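PDB 2W39: putative laminarinase from Phanerochaete chrysosporium, which probably hydrolyses O-glycosidic bonds in beta-glucans such as laminarin and lichenin, as a secreted fungal family 16 glycoside hydrolase. Local coordinates for residues 97-107 against 243-254. Sequence-based numbering, arbitrary orientation. Where two conformers were deposited one is given.
Sequences GTWPAAWETDE and DANNIIINLTFC. With LGC (D-glucono-1,5-lactone), chain D; BGC (beta-D-glucopyranose), chain B; BGC (beta-D-glucopyranose), chain C.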
loop_
_atom_site.group_PDB
_atom_site.type_symbol
_atom_site.label_atom_id
_atom_site.label_comp_id
_atom_site.label_asym_id
_atom_site.label_seq_id
_atom_site.Cartn_x
_atom_site.Cartn_y
_atom_site.Cartn_z
ATOM N N GLY A 97 6.848 -12.763 -7.300
ATOM C CA GLY A 97 7.909 -11.904 -6.819
ATOM C C GLY A 97 7.464 -10.510 -6.448
ATOM O O GLY A 97 8.206 -9.780 -5.793
ATOM N N THR A 98 6.256 -10.118 -6.845
ATOM C CA THR A 98 5.826 -8.745 -6.598
ATOM C C THR A 98 5.446 -8.492 -5.146
ATOM O O THR A 98 4.864 -9.356 -4.478
ATOM C CB THR A 98 4.645 -8.315 -7.498
ATOM O OG1 THR A 98 3.495 -9.127 -7.267
ATOM C CG2 THR A 98 5.013 -8.334 -8.984
ATOM N N TRP A 99 5.768 -7.285 -4.694
ATOM C CA TRP A 99 5.454 -6.833 -3.346
ATOM C C TRP A 99 5.062 -5.356 -3.433
ATOM O O TRP A 99 5.877 -4.455 -3.203
ATOM C CB TRP A 99 6.634 -7.082 -2.426
ATOM C CG TRP A 99 6.429 -6.710 -0.982
ATOM C CD1 TRP A 99 5.290 -6.231 -0.367
ATOM C CD2 TRP A 99 7.429 -6.777 0.034
ATOM N NE1 TRP A 99 5.537 -5.982 0.964
ATOM C CE2 TRP A 99 6.841 -6.315 1.240
ATOM C CE3 TRP A 99 8.773 -7.166 0.043
ATOM C CZ2 TRP A 99 7.560 -6.231 2.443
ATOM C CZ3 TRP A 99 9.480 -7.085 1.243
ATOM C CH2 TRP A 99 8.876 -6.624 2.418
ATOM N N PRO A 100 3.807 -5.106 -3.830
ATOM C CA PRO A 100 3.307 -3.740 -3.911
ATOM C C PRO A 100 2.790 -3.262 -2.554
ATOM O O PRO A 100 2.379 -4.082 -1.727
ATOM C CB PRO A 100 2.139 -3.864 -4.884
ATOM C CG PRO A 100 1.575 -5.253 -4.611
ATOM C CD PRO A 100 2.778 -6.090 -4.238
ATOM N N ALA A 101 2.781 -1.950 -2.347
ATOM C CA ALA A 101 2.184 -1.387 -1.151
ATOM C C ALA A 101 1.705 0.038 -1.361
ATOM O O ALA A 101 2.315 0.813 -2.110
ATOM C CB ALA A 101 3.174 -1.446 0.022
ATOM N N ALA A 102 0.615 0.370 -0.666
ATOM C CA ALA A 102 0.173 1.762 -0.478
ATOM C C ALA A 102 0.052 1.916 1.036
ATOM O O ALA A 102 -0.632 1.129 1.705
ATOM C CB ALA A 102 -1.157 2.032 -1.173
ATOM N N TRP A 103 0.741 2.910 1.588
ATOM C CA TRP A 103 0.960 2.951 3.025
ATOM C C TRP A 103 1.328 4.349 3.461
ATOM O O TRP A 103 1.503 5.242 2.639
ATOM C CB TRP A 103 2.009 1.896 3.413
ATOM C CG TRP A 103 3.338 1.981 2.746
ATOM C CD1 TRP A 103 3.618 1.813 1.406
ATOM C CD2 TRP A 103 4.600 2.079 3.405
ATOM N NE1 TRP A 103 4.979 1.861 1.196
ATOM C CE2 TRP A 103 5.604 2.015 2.409
ATOM C CE3 TRP A 103 4.982 2.211 4.742
ATOM C CZ2 TRP A 103 6.957 2.060 2.716
ATOM C CZ3 TRP A 103 6.334 2.245 5.044
ATOM C CH2 TRP A 103 7.298 2.186 4.031
ATOM N N GLU A 104 1.452 4.512 4.773
ATOM C CA GLU A 104 1.923 5.775 5.348
ATOM C C GLU A 104 2.948 5.476 6.413
ATOM O O GLU A 104 2.824 4.496 7.162
ATOM C CB GLU A 104 0.790 6.591 5.990
ATOM C CG GLU A 104 -0.322 6.924 5.037
ATOM C CD GLU A 104 -1.358 7.859 5.637
ATOM O OE1 GLU A 104 -1.317 8.115 6.857
ATOM O OE2 GLU A 104 -2.232 8.343 4.866
ATOM N N THR A 105 3.962 6.329 6.496
ATOM C CA THR A 105 4.932 6.231 7.580
ATOM C C THR A 105 5.699 7.535 7.727
ATOM O O THR A 105 5.543 8.458 6.916
ATOM C CB THR A 105 5.903 5.039 7.347
ATOM O OG1 THR A 105 6.581 4.736 8.569
ATOM C CG2 THR A 105 6.934 5.364 6.268
ATOM N N ASP A 106 6.527 7.581 8.767
ATOM C CA ASP A 106 7.562 8.581 8.909
ATOM C C ASP A 106 8.895 7.827 8.832
ATOM O O ASP A 106 9.314 7.154 9.790
ATOM C CB ASP A 106 7.358 9.288 10.254
ATOM C CG ASP A 106 8.343 10.392 10.502
ATOM O OD1 ASP A 106 9.387 10.429 9.841
ATOM O OD2 ASP A 106 8.066 11.243 11.394
ATOM N N GLU A 107 9.524 7.884 7.666
ATOM C CA GLU A 107 10.756 7.140 7.438
ATOM C C GLU A 107 11.853 7.619 8.373
ATOM O O GLU A 107 12.704 6.834 8.802
ATOM C CB GLU A 107 11.219 7.273 5.989
ATOM C CG GLU A 107 10.322 6.592 4.960
ATOM C CD GLU A 107 10.523 7.194 3.600
ATOM O OE1 GLU A 107 10.193 8.381 3.433
ATOM O OE2 GLU A 107 11.042 6.504 2.698
ATOM N N ASP A 243 3.206 9.942 14.210
ATOM C CA ASP A 243 3.337 11.377 14.094
ATOM C C ASP A 243 2.998 11.728 12.633
ATOM O O ASP A 243 2.228 10.994 11.989
ATOM C CB ASP A 243 4.719 11.839 14.590
ATOM C CG ASP A 243 5.878 11.137 13.912
ATOM O OD1 ASP A 243 5.747 10.690 12.755
ATOM O OD2 ASP A 243 6.937 11.063 14.574
ATOM N N ALA A 244 3.513 12.824 12.099
ATOM C CA ALA A 244 3.131 13.248 10.764
ATOM C C ALA A 244 3.747 12.291 9.742
ATOM O O ALA A 244 4.967 12.114 9.712
ATOM C CB ALA A 244 3.579 14.688 10.513
ATOM N N ASN A 245 2.900 11.651 8.937
ATOM C CA ASN A 245 3.339 10.609 8.010
ATOM C C ASN A 245 3.143 11.054 6.563
ATOM O O ASN A 245 2.172 11.733 6.238
ATOM C CB ASN A 245 2.499 9.332 8.208
ATOM C CG ASN A 245 2.869 8.493 9.424
ATOM O OD1 ASN A 245 3.664 8.875 10.300
ATOM N ND2 ASN A 245 2.278 7.320 9.474
ATOM N N ASN A 246 4.048 10.607 5.700
ATOM C CA ASN A 246 3.872 10.708 4.249
ATOM C C ASN A 246 3.075 9.508 3.747
ATOM O O ASN A 246 3.092 8.435 4.365
ATOM C CB ASN A 246 5.225 10.675 3.518
ATOM C CG ASN A 246 6.218 11.696 4.043
ATOM O OD1 ASN A 246 6.878 11.458 5.054
ATOM N ND2 ASN A 246 6.327 12.830 3.352
ATOM N N ILE A 247 2.434 9.712 2.598
ATOM C CA ILE A 247 1.824 8.614 1.846
ATOM C C ILE A 247 2.851 8.078 0.846
ATOM O O ILE A 247 3.514 8.864 0.141
ATOM C CB ILE A 247 0.561 9.112 1.097
ATOM C CG1 ILE A 247 -0.525 9.488 2.104
ATOM C CG2 ILE A 247 0.063 8.071 0.077
ATOM C CD1 ILE A 247 -1.691 10.301 1.532
ATOM N N ILE A 248 3.011 6.757 0.825
ATOM C CA ILE A 248 3.958 6.077 -0.063
ATOM C C ILE A 248 3.213 5.040 -0.891
ATOM O O ILE A 248 2.369 4.302 -0.369
ATOM C CB ILE A 248 5.126 5.432 0.734
ATOM C CG1 ILE A 248 5.853 6.513 1.550
ATOM C CG2 ILE A 248 6.105 4.699 -0.216
ATOM C CD1 ILE A 248 6.953 5.975 2.448
ATOM N N ILE A 249 3.521 4.993 -2.185
ATOM C CA ILE A 249 3.008 3.959 -3.079
ATOM C C ILE A 249 4.201 3.388 -3.830
ATOM O O ILE A 249 4.970 4.141 -4.428
ATOM C CB ILE A 249 1.945 4.488 -4.070
ATOM C CG1 ILE A 249 0.825 5.212 -3.317
ATOM C CG2 ILE A 249 1.412 3.336 -4.915
ATOM C CD1 ILE A 249 -0.117 6.008 -4.234
ATOM N N ASN A 250 4.388 2.069 -3.771
ATOM C CA ASN A 250 5.611 1.472 -4.315
ATOM C C ASN A 250 5.386 0.084 -4.855
ATOM O O ASN A 250 4.344 -0.534 -4.625
ATOM C CB ASN A 250 6.731 1.431 -3.249
ATOM C CG ASN A 250 6.443 0.430 -2.160
ATOM O OD1 ASN A 250 5.656 0.710 -1.252
ATOM N ND2 ASN A 250 7.035 -0.762 -2.260
ATOM N N LEU A 251 6.409 -0.404 -5.543
ATOM C CA LEU A 251 6.461 -1.798 -5.950
ATOM C C LEU A 251 7.902 -2.271 -5.804
ATOM O O LEU A 251 8.796 -1.779 -6.496
ATOM C CB LEU A 251 5.999 -1.937 -7.399
ATOM C CG LEU A 251 6.247 -3.307 -8.049
ATOM C CD1 LEU A 251 5.518 -4.434 -7.312
ATOM C CD2 LEU A 251 5.858 -3.263 -9.526
ATOM N N THR A 252 8.127 -3.203 -4.881
ATOM C CA THR A 252 9.405 -3.898 -4.809
ATOM C C THR A 252 9.228 -5.353 -5.263
ATOM O O THR A 252 8.109 -5.778 -5.594
ATOM C CB THR A 252 10.089 -3.754 -3.410
ATOM O OG1 THR A 252 11.459 -4.153 -3.567
ATOM C CG2 THR A 252 9.415 -4.570 -2.319
ATOM N N PHE A 253 10.332 -6.098 -5.314
ATOM C CA PHE A 253 10.314 -7.510 -5.726
ATOM C C PHE A 253 11.173 -8.305 -4.766
ATOM O O PHE A 253 12.236 -7.835 -4.361
ATOM C CB PHE A 253 10.860 -7.706 -7.152
ATOM C CG PHE A 253 10.364 -6.687 -8.136
ATOM C CD1 PHE A 253 11.155 -5.593 -8.479
ATOM C CD2 PHE A 253 9.101 -6.811 -8.704
ATOM C CE1 PHE A 253 10.688 -4.624 -9.384
ATOM C CE2 PHE A 253 8.634 -5.855 -9.603
ATOM C CZ PHE A 253 9.430 -4.765 -9.942
ATOM N N CYS A 254 10.731 -9.513 -4.412
ATOM C CA CYS A 254 11.490 -10.403 -3.524
ATOM C C CYS A 254 11.698 -9.720 -2.165
ATOM O O CYS A 254 10.743 -9.198 -1.604
ATOM C CB CYS A 254 12.815 -10.838 -4.193
ATOM S SG CYS A 254 12.577 -11.485 -5.874
HETATM C C1 LGC D . 6.063 -2.998 6.021
HETATM C C2 LGC D . 7.473 -2.666 6.407
HETATM O O5 LGC D . 5.403 -2.427 4.848
HETATM O O1 LGC D . 5.427 -3.789 6.700
HETATM O O2 LGC D . 7.529 -2.220 7.776
HETATM C C3 LGC D . 8.073 -1.632 5.447
HETATM O O3 LGC D . 9.508 -1.667 5.523
HETATM C C4 LGC D . 7.602 -1.905 4.019
HETATM O O4 LGC D . 8.340 -1.137 3.074
HETATM C C5 LGC D . 6.120 -1.554 3.964
HETATM C C6 LGC D . 5.474 -1.655 2.584
HETATM O O6 LGC D . 5.657 -2.946 1.985
HETATM C C2 BGC B . 7.253 -3.004 6.201
HETATM C C3 BGC B . 7.921 -1.816 5.505
HETATM C C4 BGC B . 7.623 -1.899 4.017
HETATM C C5 BGC B . 6.131 -1.648 3.856
HETATM C C6 BGC B . 5.726 -1.605 2.388
HETATM C C1 BGC B . 5.852 -3.376 5.674
HETATM O O1 BGC B . 5.811 -4.787 5.394
HETATM O O2 BGC B . 7.178 -2.750 7.613
HETATM O O3 BGC B . 9.339 -1.802 5.754
HETATM O O4 BGC B . 8.373 -0.933 3.284
HETATM O O5 BGC B . 5.365 -2.671 4.512
HETATM O O6 BGC B . 5.562 -2.939 1.894
HETATM C C2 BGC C . 11.474 -1.466 6.778
HETATM C C3 BGC C . 12.196 -0.516 7.728
HETATM C C4 BGC C . 12.133 0.934 7.256
HETATM C C5 BGC C . 10.686 1.336 6.948
HETATM C C6 BGC C . 10.578 2.725 6.319
HETATM C C1 BGC C . 10.056 -0.967 6.525
HETATM O O2 BGC C . 11.426 -2.769 7.373
HETATM O O3 BGC C . 13.569 -0.910 7.851
HETATM O O4 BGC C . 12.674 1.785 8.279
HETATM O O5 BGC C . 10.126 0.381 6.040
HETATM O O6 BGC C . 11.078 2.735 4.970
HETATM O O HOH W 1 8.736 9.493 5.456
#
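The indole of W103 lies between I248 and the bound sugar. I248 CB sits over one face, 3.9 Å from the centroid of the five-membered ring, a CH-pi contact. LGC C6 covers the opposite face, 3.6 Å above the plane, and C6 of the alternative glucose BGC (chain B) takes much the same place. At the ring edge, W103 NE1 donates to N250 OD1 at 2.8 Å. This bond is bent, with 144° at the hydrogen, and the amide plane stands 74° from the ring. W103 CG lies between the backbone N and the carbonyl carbon (chi1 57°), which lays the ring alongside I248. A leucine in place of W103 would probably leave N250 OD1 without its donor and the sugar without its flat platform.

W99 meets T252 side by side. T252 CG2 approaches W99 CE3 obliquely at 3.6 Å, while C254 O lies at the ring edge. W99 NE1 faces the pocket and is hydrogen-bonded to E120. Between the two tryptophans, on the same face of the sheet, A101 CB comes within 3.4 Å of LGC C6. At the far end, one water joins E107 N and E107 OE1 to N246 OD1. The E107 carboxylate also forms salt bridges to R73 and R75.

Strands 98-105 and 246-253 pair antiparallel, with backbone bonds running from G97–C254 to T105–N246. W99, A101, W103 and N250 face the sugar cleft of the beta sandwich. P100, I247 and I249 face the other way and pack on strand 288-297 of the second sheet. Strand 115-120 flanks 98-105, and strand 69-76 flanks 246-253, placing this pair inside the cleft sheet.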